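UDP-N-acetylglucosamine pyrophosphorylase (Entamoeba histolytica, PDB 3OC9) probably catalyses the transfer of a uridylyl group from UTP to N-acetylglucosamine 1-phosphate, giving UDP-N-acetylglucosamine and diphosphate. Local coordinates at residues 205-216 / 319-329; 260-270 / 312-320. One frame throughout, in Å; residues are numbered along the deposited sequence.

Contact 1 (205-216 / 319-329); sequences LQSEICIKIVKK and ATKVSIFEIQR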
loop_
_atom_site.group_PDB
_atom_site.type_symbol
_atom_site.label_atom_id
_atom_site.label_comp_id
_atom_site.label_asym_id
_atom_site.label_seq_id
_atom_site.Cartn_x
_atom_site.Cartn_y
_atom_site.Cartn_z
ATOM N N LEU A 205 5.593 5.647 -21.016
ATOM C CA LEU A 205 6.643 6.631 -20.661
ATOM C C LEU A 205 8.028 6.007 -20.328
ATOM O O LEU A 205 8.998 6.739 -20.079
ATOM C CB LEU A 205 6.171 7.564 -19.521
ATOM C CG LEU A 205 4.994 8.524 -19.791
ATOM C CD1 LEU A 205 4.703 9.346 -18.531
ATOM C CD2 LEU A 205 5.259 9.468 -20.970
ATOM N N GLN A 206 8.089 4.672 -20.318
ATOM C CA GLN A 206 9.303 3.888 -20.005
ATOM C C GLN A 206 9.967 4.254 -18.648
ATOM O O GLN A 206 11.191 4.427 -18.559
ATOM C CB GLN A 206 10.283 3.920 -21.187
ATOM C CG GLN A 206 9.735 3.159 -22.432
ATOM C CD GLN A 206 9.842 1.642 -22.301
ATOM O OE1 GLN A 206 10.946 1.079 -22.371
ATOM N NE2 GLN A 206 8.707 0.973 -22.093
ATOM N N SER A 207 9.142 4.359 -17.599
ATOM C CA SER A 207 9.604 4.763 -16.243
ATOM C C SER A 207 10.321 3.619 -15.511
ATOM O O SER A 207 9.921 2.456 -15.676
ATOM C CB SER A 207 8.391 5.162 -15.370
ATOM O OG SER A 207 7.623 6.215 -15.953
ATOM N N GLU A 208 11.338 3.953 -14.693
ATOM C CA GLU A 208 11.876 3.050 -13.621
ATOM C C GLU A 208 10.977 3.010 -12.360
ATOM O O GLU A 208 10.759 1.943 -11.762
ATOM C CB GLU A 208 13.291 3.491 -13.212
ATOM C CG GLU A 208 14.360 3.198 -14.296
ATOM C CD GLU A 208 15.677 3.910 -14.006
ATOM O OE1 GLU A 208 15.651 5.135 -13.804
ATOM O OE2 GLU A 208 16.737 3.251 -14.019
ATOM N N ILE A 209 10.503 4.189 -11.944
ATOM C CA ILE A 209 9.561 4.332 -10.812
ATOM C C ILE A 209 8.381 5.221 -11.239
ATOM O O ILE A 209 8.602 6.286 -11.878
ATOM C CB ILE A 209 10.222 4.976 -9.529
ATOM C CG1 ILE A 209 11.614 4.386 -9.243
ATOM C CG2 ILE A 209 9.277 4.796 -8.279
ATOM C CD1 ILE A 209 12.384 5.101 -8.090
ATOM N N CYS A 210 7.150 4.794 -10.902
ATOM C CA CYS A 210 5.952 5.638 -11.018
ATOM C C CYS A 210 5.388 5.864 -9.584
ATOM O O CYS A 210 4.947 4.889 -8.912
ATOM C CB CYS A 210 4.905 4.989 -11.954
ATOM S SG CYS A 210 3.338 5.971 -12.194
ATOM N N ILE A 211 5.384 7.126 -9.129
ATOM C CA ILE A 211 5.002 7.486 -7.727
ATOM C C ILE A 211 3.590 8.116 -7.677
ATOM O O ILE A 211 3.406 9.210 -8.237
ATOM C CB ILE A 211 6.011 8.519 -7.093
ATOM C CG1 ILE A 211 7.464 8.029 -7.227
ATOM C CG2 ILE A 211 5.668 8.794 -5.603
ATOM C CD1 ILE A 211 8.578 9.124 -6.857
ATOM N N LYS A 212 2.620 7.449 -7.025
ATOM C CA LYS A 212 1.273 8.059 -6.801
ATOM C C LYS A 212 1.310 9.128 -5.681
ATOM O O LYS A 212 1.936 8.916 -4.628
ATOM C CB LYS A 212 0.165 6.982 -6.549
ATOM C CG LYS A 212 -0.407 6.382 -7.892
ATOM C CD LYS A 212 -1.385 5.200 -7.670
ATOM C CE LYS A 212 -2.248 4.913 -8.930
ATOM N NZ LYS A 212 -3.241 3.755 -8.694
ATOM N N ILE A 213 0.656 10.276 -5.918
ATOM C CA ILE A 213 0.633 11.389 -4.944
ATOM C C ILE A 213 -0.782 11.941 -4.742
ATOM O O ILE A 213 -1.658 11.777 -5.623
ATOM C CB ILE A 213 1.656 12.567 -5.297
ATOM C CG1 ILE A 213 1.283 13.331 -6.594
ATOM C CG2 ILE A 213 3.112 12.023 -5.387
ATOM C CD1 ILE A 213 0.218 14.518 -6.412
ATOM N N VAL A 214 -0.990 12.578 -3.591
ATOM C CA VAL A 214 -2.172 13.438 -3.366
ATOM C C VAL A 214 -1.710 14.907 -3.251
ATOM O O VAL A 214 -0.670 15.194 -2.645
ATOM C CB VAL A 214 -3.005 13.009 -2.095
ATOM C CG1 VAL A 214 -3.666 11.632 -2.305
ATOM C CG2 VAL A 214 -2.130 13.016 -0.760
ATOM N N LYS A 215 -2.471 15.838 -3.829
ATOM C CA LYS A 215 -2.179 17.280 -3.637
ATOM C C LYS A 215 -2.333 17.741 -2.172
ATOM O O LYS A 215 -3.422 17.592 -1.579
ATOM C CB LYS A 215 -3.111 18.119 -4.514
ATOM C CG LYS A 215 -2.734 18.209 -5.965
ATOM C CD LYS A 215 -3.606 19.326 -6.597
ATOM C CE LYS A 215 -3.180 19.681 -7.987
ATOM N NZ LYS A 215 -4.212 20.562 -8.651
ATOM N N LYS A 216 -1.254 18.282 -1.585
ATOM C CA LYS A 216 -1.226 18.685 -0.145
ATOM C C LYS A 216 -2.387 19.641 0.196
ATOM O O LYS A 216 -2.608 20.612 -0.518
ATOM C CB LYS A 216 0.129 19.323 0.211
ATOM C CG LYS A 216 0.285 19.814 1.677
ATOM C CD LYS A 216 1.765 20.107 2.043
ATOM C CE LYS A 216 1.870 20.863 3.369
ATOM N NZ LYS A 216 3.318 20.870 3.827
ATOM N N ALA A 319 17.134 6.451 -9.234
ATOM C CA ALA A 319 16.476 6.455 -10.562
ATOM C C ALA A 319 16.754 7.698 -11.435
ATOM O O ALA A 319 16.864 8.808 -10.900
ATOM C CB ALA A 319 14.964 6.270 -10.381
ATOM N N THR A 320 16.833 7.517 -12.766
ATOM C CA THR A 320 16.899 8.667 -13.716
ATOM C C THR A 320 15.598 8.899 -14.520
ATOM O O THR A 320 15.438 9.956 -15.166
ATOM C CB THR A 320 18.080 8.579 -14.756
ATOM O OG1 THR A 320 17.926 7.423 -15.582
ATOM C CG2 THR A 320 19.456 8.550 -14.069
ATOM N N LYS A 321 14.684 7.924 -14.503
ATOM C CA LYS A 321 13.403 8.066 -15.224
ATOM C C LYS A 321 12.245 7.837 -14.245
ATOM O O LYS A 321 11.950 6.679 -13.877
ATOM C CB LYS A 321 13.314 7.079 -16.385
ATOM C CG LYS A 321 14.434 7.264 -17.439
ATOM C CD LYS A 321 14.353 6.214 -18.549
ATOM C CE LYS A 321 13.272 6.510 -19.590
ATOM N NZ LYS A 321 13.171 7.954 -19.948
ATOM N N VAL A 322 11.611 8.934 -13.820
ATOM C CA VAL A 322 10.540 8.869 -12.782
ATOM C C VAL A 322 9.301 9.645 -13.255
ATOM O O VAL A 322 9.428 10.802 -13.710
ATOM C CB VAL A 322 11.025 9.498 -11.431
ATOM C CG1 VAL A 322 9.884 9.533 -10.369
ATOM C CG2 VAL A 322 12.275 8.777 -10.877
ATOM N N SER A 323 8.121 9.022 -13.193
ATOM C CA SER A 323 6.864 9.732 -13.474
ATOM C C SER A 323 6.029 9.932 -12.178
ATOM O O SER A 323 6.119 9.102 -11.242
ATOM C CB SER A 323 6.075 9.002 -14.588
ATOM O OG SER A 323 5.745 7.659 -14.243
ATOM N N ILE A 324 5.249 11.029 -12.127
ATOM C CA ILE A 324 4.428 11.405 -10.954
ATOM C C ILE A 324 2.932 11.397 -11.351
ATOM O O ILE A 324 2.511 12.144 -12.248
ATOM C CB ILE A 324 4.842 12.824 -10.396
ATOM C CG1 ILE A 324 6.367 12.936 -10.202
ATOM C CG2 ILE A 324 4.089 13.178 -9.080
ATOM C CD1 ILE A 324 6.992 11.834 -9.313
ATOM N N PHE A 325 2.144 10.548 -10.681
ATOM C CA PHE A 325 0.717 10.225 -11.037
ATOM C C PHE A 325 -0.238 10.741 -9.938
ATOM O O PHE A 325 -0.263 10.193 -8.814
ATOM C CB PHE A 325 0.645 8.672 -11.192
ATOM C CG PHE A 325 -0.670 8.094 -11.764
ATOM C CD1 PHE A 325 -1.871 8.173 -11.061
ATOM C CD2 PHE A 325 -0.648 7.367 -12.965
ATOM C CE1 PHE A 325 -3.058 7.571 -11.561
ATOM C CE2 PHE A 325 -1.818 6.763 -13.480
ATOM C CZ PHE A 325 -3.027 6.874 -12.768
ATOM N N GLU A 326 -1.044 11.771 -10.233
ATOM C CA GLU A 326 -2.009 12.286 -9.216
ATOM C C GLU A 326 -3.254 11.391 -9.025
ATOM O O GLU A 326 -3.911 11.029 -10.020
ATOM C CB GLU A 326 -2.486 13.729 -9.581
ATOM C CG GLU A 326 -3.435 14.352 -8.492
ATOM C CD GLU A 326 -4.113 15.683 -8.891
ATOM O OE1 GLU A 326 -3.923 16.175 -10.034
ATOM O OE2 GLU A 326 -4.850 16.240 -8.040
ATOM N N ILE A 327 -3.591 11.056 -7.767
ATOM C CA ILE A 327 -4.877 10.385 -7.439
ATOM C C ILE A 327 -5.819 11.295 -6.627
ATOM O O ILE A 327 -5.362 12.222 -5.957
ATOM C CB ILE A 327 -4.668 9.028 -6.678
ATOM C CG1 ILE A 327 -3.926 9.268 -5.344
ATOM C CG2 ILE A 327 -3.881 8.058 -7.598
ATOM C CD1 ILE A 327 -4.145 8.167 -4.265
ATOM N N GLN A 328 -7.127 11.028 -6.691
ATOM C CA GLN A 328 -8.107 11.735 -5.853
ATOM C C GLN A 328 -8.296 10.988 -4.530
ATOM O O GLN A 328 -8.402 9.763 -4.530
ATOM C CB GLN A 328 -9.453 11.820 -6.574
ATOM C CG GLN A 328 -9.418 12.655 -7.851
ATOM C CD GLN A 328 -8.884 14.063 -7.607
ATOM O OE1 GLN A 328 -9.486 14.844 -6.866
ATOM N NE2 GLN A 328 -7.743 14.388 -8.223
ATOM N N ARG A 329 -8.346 11.716 -3.406
ATOM C CA ARG A 329 -8.514 11.053 -2.095
ATOM C C ARG A 329 -9.841 10.282 -2.085
ATOM O O ARG A 329 -9.930 9.195 -1.509
ATOM C CB ARG A 329 -8.469 12.064 -0.918
ATOM C CG ARG A 329 -7.138 12.864 -0.808
ATOM C CD ARG A 329 -7.158 13.949 0.305
ATOM N NE ARG A 329 -6.031 14.888 0.167
ATOM C CZ ARG A 329 -5.013 14.987 1.011
ATOM N NH1 ARG A 329 -4.950 14.227 2.099
ATOM N NH2 ARG A 329 -4.051 15.874 0.770
HETATM O O HOH W 1 11.053 7.931 -22.615
HETATM O O HOH W 2 18.939 4.729 -14.370
HETATM O O HOH W 3 -4.998 15.038 -5.423
HETATM O O HOH W 4 -5.980 16.325 -2.160
#
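The side chain of Lys212 lies alongside the ring of Phe325, pointing the same way, with its CE 4.2 Å from the ring centroid in an off-centre CH-pi contact. Ile327 CG2 packs against the lysine's CG, CD and CE, crossing it at about a right angle. The ammonium group runs on past the ring to salt bridges with Asp195 and Glu332. Cys210 and Ser323 share this face of the sheet; with SG anti to the backbone N (chi1 -180°), the cysteine sulfur comes up beside Phe325 CB at 3.9 Å and meets the ring obliquely. Ser207 OG and Ser323 OG are hydrogen-bonded at 2.9 Å.

On the other face Ile211 CD1 touches both Val322 CG1 and Ile324 CD1, while Ile213 CG1 crosses onto Ile324 CG2 at 3.8 Å. The two backbones pair as parallel strands, Ile209 beside Val322 through to Ile213 beside Glu326, which sets 322-326 against one side of 209-215 in the central mixed sheet of this GT-A-type nucleotidyltransferase; strands 258-261 and 263-267 pair with 209-215 too.

Both ends are closed by side chains. Glu208 OE1 takes two backbone N-H groups nearly end-on, from Thr320 N at 2.9 Å and from Lys321 N at 3.0 Å, while water joins its OE2 to Thr320 OG1. At the far end Arg329 lays one guanidinium face over Val214 CG2 and gives NH2 to Lys215 O at 3.0 Å, the oxygen lying in the guanidinium plane; NH1 reaches Glu221 in a salt bridge. The carboxylate and the guanidinium thus use backbone groups outside the run of bridged pairs, and Lys212 and Arg329 each pair their charged end with an outside acid while their carbon chains lie on apolar neighbours.

Contact 2 (260-270 / 312-320); sequences HISINGYSTSF and FFDVFPLAT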
loop_
_atom_site.group_PDB
_atom_site.type_symbol
_atom_site.label_atom_id
_atom_site.label_comp_id
_atom_site.label_asym_id
_atom_site.label_seq_id
_atom_site.Cartn_x
_atom_site.Cartn_y
_atom_site.Cartn_z
ATOM N N HIS A 260 3.465 12.204 -0.709
ATOM C CA HIS A 260 3.808 10.771 -0.973
ATOM C C HIS A 260 2.912 9.823 -0.165
ATOM O O HIS A 260 2.904 9.885 1.069
ATOM C CB HIS A 260 5.305 10.508 -0.631
ATOM C CG HIS A 260 5.699 9.054 -0.661
ATOM N ND1 HIS A 260 6.119 8.372 0.464
ATOM C CD2 HIS A 260 5.741 8.160 -1.684
ATOM C CE1 HIS A 260 6.383 7.112 0.138
ATOM N NE2 HIS A 260 6.172 6.958 -1.163
ATOM N N ILE A 261 2.149 8.957 -0.836
ATOM C CA ILE A 261 1.171 8.110 -0.101
ATOM C C ILE A 261 1.438 6.585 -0.167
ATOM O O ILE A 261 0.565 5.773 0.186
ATOM C CB ILE A 261 -0.329 8.422 -0.448
ATOM C CG1 ILE A 261 -0.513 8.601 -1.935
ATOM C CG2 ILE A 261 -0.889 9.635 0.386
ATOM C CD1 ILE A 261 -0.505 7.301 -2.683
ATOM N N SER A 262 2.645 6.206 -0.593
ATOM C CA SER A 262 3.113 4.792 -0.564
ATOM C C SER A 262 2.308 3.810 -1.449
ATOM O O SER A 262 1.957 2.705 -1.006
ATOM C CB SER A 262 3.214 4.213 0.877
ATOM O OG SER A 262 4.157 4.903 1.687
ATOM N N ILE A 263 2.032 4.216 -2.689
ATOM C CA ILE A 263 1.573 3.280 -3.751
ATOM C C ILE A 263 2.521 3.532 -4.947
ATOM O O ILE A 263 2.353 4.530 -5.669
ATOM C CB ILE A 263 0.064 3.474 -4.153
ATOM C CG1 ILE A 263 -0.872 3.431 -2.926
ATOM C CG2 ILE A 263 -0.375 2.387 -5.219
ATOM C CD1 ILE A 263 -2.312 3.978 -3.198
ATOM N N ASN A 264 3.520 2.647 -5.138
ATOM C CA ASN A 264 4.658 2.891 -6.083
ATOM C C ASN A 264 4.872 1.718 -7.042
ATOM O O ASN A 264 4.868 0.557 -6.607
ATOM C CB ASN A 264 5.974 3.182 -5.291
ATOM C CG ASN A 264 5.852 4.443 -4.394
ATOM O OD1 ASN A 264 5.636 5.546 -4.897
ATOM N ND2 ASN A 264 5.991 4.270 -3.068
ATOM N N GLY A 265 5.025 2.021 -8.340
ATOM C CA GLY A 265 5.345 1.001 -9.358
ATOM C C GLY A 265 6.831 0.989 -9.743
ATOM O O GLY A 265 7.440 2.052 -9.875
ATOM N N TYR A 266 7.401 -0.215 -9.908
ATOM C CA TYR A 266 8.832 -0.400 -10.211
ATOM C C TYR A 266 9.055 -1.360 -11.393
ATOM O O TYR A 266 8.412 -2.426 -11.456
ATOM C CB TYR A 266 9.566 -1.000 -8.999
ATOM C CG TYR A 266 9.500 -0.249 -7.676
ATOM C CD1 TYR A 266 10.330 0.860 -7.437
ATOM C CD2 TYR A 266 8.669 -0.691 -6.637
ATOM C CE1 TYR A 266 10.304 1.535 -6.208
ATOM C CE2 TYR A 266 8.642 -0.024 -5.382
ATOM C CZ TYR A 266 9.448 1.086 -5.182
ATOM O OH TYR A 266 9.408 1.740 -3.953
ATOM N N SER A 267 9.978 -1.017 -12.299
ATOM C CA SER A 267 10.416 -1.968 -13.356
ATOM C C SER A 267 11.328 -3.033 -12.728
ATOM O O SER A 267 11.983 -2.763 -11.716
ATOM C CB SER A 267 11.103 -1.230 -14.536
ATOM O OG SER A 267 12.421 -0.781 -14.179
ATOM N N THR A 268 11.360 -4.244 -13.306
ATOM C CA THR A 268 12.180 -5.354 -12.770
ATOM C C THR A 268 13.678 -4.993 -12.842
ATOM O O THR A 268 14.445 -5.274 -11.903
ATOM C CB THR A 268 11.829 -6.710 -13.480
ATOM O OG1 THR A 268 10.443 -7.017 -13.259
ATOM C CG2 THR A 268 12.688 -7.858 -12.941
ATOM N N SER A 269 14.078 -4.341 -13.936
ATOM C CA SER A 269 15.462 -3.863 -14.083
ATOM C C SER A 269 15.835 -2.883 -12.960
ATOM O O SER A 269 16.975 -2.918 -12.445
ATOM C CB SER A 269 15.671 -3.217 -15.459
ATOM O OG SER A 269 17.009 -2.774 -15.618
ATOM N N PHE A 270 14.889 -2.014 -12.564
ATOM C CA PHE A 270 15.166 -1.088 -11.448
ATOM C C PHE A 270 15.312 -1.832 -10.101
ATOM O O PHE A 270 16.228 -1.525 -9.320
ATOM C CB PHE A 270 14.164 0.104 -11.336
ATOM C CG PHE A 270 14.494 1.041 -10.180
ATOM C CD1 PHE A 270 13.818 0.942 -8.970
ATOM C CD2 PHE A 270 15.549 1.970 -10.285
ATOM C CE1 PHE A 270 14.170 1.766 -7.875
ATOM C CE2 PHE A 270 15.903 2.801 -9.206
ATOM C CZ PHE A 270 15.208 2.711 -8.005
ATOM N N PHE A 312 12.366 2.530 2.565
ATOM C CA PHE A 312 12.354 2.192 1.138
ATOM C C PHE A 312 12.476 3.432 0.241
ATOM O O PHE A 312 13.109 3.364 -0.809
ATOM C CB PHE A 312 11.143 1.300 0.727
ATOM C CG PHE A 312 9.844 2.049 0.586
ATOM C CD1 PHE A 312 9.600 2.867 -0.528
ATOM C CD2 PHE A 312 8.860 1.935 1.567
ATOM C CE1 PHE A 312 8.393 3.601 -0.648
ATOM C CE2 PHE A 312 7.650 2.649 1.458
ATOM C CZ PHE A 312 7.419 3.480 0.349
ATOM N N PHE A 313 11.913 4.556 0.682
ATOM C CA PHE A 313 11.903 5.780 -0.156
ATOM C C PHE A 313 13.264 6.462 -0.301
ATOM O O PHE A 313 13.454 7.320 -1.184
ATOM C CB PHE A 313 10.761 6.761 0.236
ATOM C CG PHE A 313 10.685 7.075 1.714
ATOM C CD1 PHE A 313 9.756 6.422 2.529
ATOM C CD2 PHE A 313 11.542 8.023 2.292
ATOM C CE1 PHE A 313 9.677 6.698 3.903
ATOM C CE2 PHE A 313 11.467 8.321 3.674
ATOM C CZ PHE A 313 10.536 7.647 4.481
ATOM N N ASP A 314 14.248 6.068 0.522
ATOM C CA ASP A 314 15.623 6.548 0.296
ATOM C C ASP A 314 16.267 5.983 -0.982
ATOM O O ASP A 314 17.359 6.422 -1.355
ATOM C CB ASP A 314 16.537 6.294 1.529
ATOM C CG ASP A 314 16.221 7.226 2.711
ATOM O OD1 ASP A 314 15.851 8.414 2.493
ATOM O OD2 ASP A 314 16.352 6.777 3.884
ATOM N N VAL A 315 15.582 5.043 -1.655
ATOM C CA VAL A 315 16.040 4.510 -2.959
ATOM C C VAL A 315 15.672 5.417 -4.160
ATOM O O VAL A 315 16.294 5.313 -5.223
ATOM C CB VAL A 315 15.592 3.026 -3.208
ATOM C CG1 VAL A 315 14.219 2.937 -3.890
ATOM C CG2 VAL A 315 16.659 2.286 -4.040
ATOM N N PHE A 316 14.717 6.330 -3.964
ATOM C CA PHE A 316 14.226 7.185 -5.079
ATOM C C PHE A 316 15.320 7.945 -5.884
ATOM O O PHE A 316 15.221 8.010 -7.125
ATOM C CB PHE A 316 13.093 8.166 -4.642
ATOM C CG PHE A 316 11.753 7.513 -4.240
ATOM C CD1 PHE A 316 11.509 6.130 -4.321
ATOM C CD2 PHE A 316 10.715 8.348 -3.775
ATOM C CE1 PHE A 316 10.234 5.585 -3.925
ATOM C CE2 PHE A 316 9.431 7.813 -3.375
ATOM C CZ PHE A 316 9.192 6.437 -3.468
ATOM N N PRO A 317 16.361 8.519 -5.210
ATOM C CA PRO A 317 17.365 9.283 -6.003
ATOM C C PRO A 317 18.303 8.432 -6.901
ATOM O O PRO A 317 19.046 8.990 -7.741
ATOM C CB PRO A 317 18.154 10.085 -4.945
ATOM C CG PRO A 317 17.765 9.529 -3.607
ATOM C CD PRO A 317 16.489 8.741 -3.750
ATOM N N LEU A 318 18.253 7.104 -6.747
ATOM C CA LEU A 318 18.988 6.193 -7.650
ATOM C C LEU A 318 18.437 6.209 -9.092
ATOM O O LEU A 318 19.183 6.000 -10.068
ATOM C CB LEU A 318 18.996 4.758 -7.076
ATOM C CG LEU A 318 19.727 3.625 -7.833
ATOM C CD1 LEU A 318 21.230 3.877 -7.932
ATOM C CD2 LEU A 318 19.468 2.283 -7.163
ATOM N N ALA A 319 17.134 6.451 -9.234
ATOM C CA ALA A 319 16.476 6.455 -10.562
ATOM C C ALA A 319 16.754 7.698 -11.435
ATOM O O ALA A 319 16.864 8.808 -10.900
ATOM C CB ALA A 319 14.964 6.270 -10.381
ATOM N N THR A 320 16.833 7.517 -12.766
ATOM C CA THR A 320 16.899 8.667 -13.716
ATOM C C THR A 320 15.598 8.899 -14.520
ATOM O O THR A 320 15.438 9.956 -15.166
ATOM C CB THR A 320 18.080 8.579 -14.756
ATOM O OG1 THR A 320 17.926 7.423 -15.582
ATOM C CG2 THR A 320 19.456 8.550 -14.069
#
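Residues 312-318 wind as a 3-10 segment, with bonds such as Val315 N to Phe312 O, and pack against a chain that turns a corner at Ser262 between strands 258-261 and 263-267, then enters a helix at Ser267. No hydrogen bond crosses between the two segments; rings do most of the work. Phe316 points its edge at the face of His260, offset, with planes at 84° and centroids 5.6 Å apart. Phe312 and His260 point at each other from opposite directions and meet rim to rim, Phe312 CZ lying in the plane of the histidine ring 3.8 Å from His260 CE1.

The imidazole is pinned by Asn264, whose ND2 donates to His260 NE2 at 3.3 Å, nearly straight (169°) and close to both the amide and the ring planes. NE2 therefore acts as an acceptor, and the same ND2 sits 3.5 Å from Phe312 CE1. Phe313 meets the histidine obliquely and lays CD1 over the centre of the Phe312 ring; His260, Phe312, Phe313 and Phe316 make an aromatic cluster on one face of the central mixed sheet, where Val235 of strand 232-236 also touches Phe313 and Phe316. Tyr266 brings its hydroxyl to the same group, OH lying 3.6 Å from Phe312 CD1 and in the plane of the Phe316 ring.

Farther along, Ser267 OG caps the helix by accepting from Phe270 N. The ring of Phe270, with CG anti to the backbone N (chi1 -179°), reaches across to Val315, Leu318 and Ala319, its CE2 3.8 Å from Ala319 CB and its edge turned to Val315 O.

How the contacts relate
From the N terminus, the chain leaves helix 196-204, runs through strand 209-215, and only some hundred residues later returns as 322-326 to close the loop of contact 1. Contact 2 is nested within that loop: strands 258-261 and 263-267 come first, and 312-320 folds back over them shortly before the outer closure. Ala319 and Thr320 belong to both, so the chain passes directly from the 3-10 segment into the approach to the parallel strand. Strand 209-215 ties the two together, bonding through Cys210 O to Gly265 N, while Ile211 CG2 packs on Asn264 OD1. Sheet pairing and the cover on one face thus meet there.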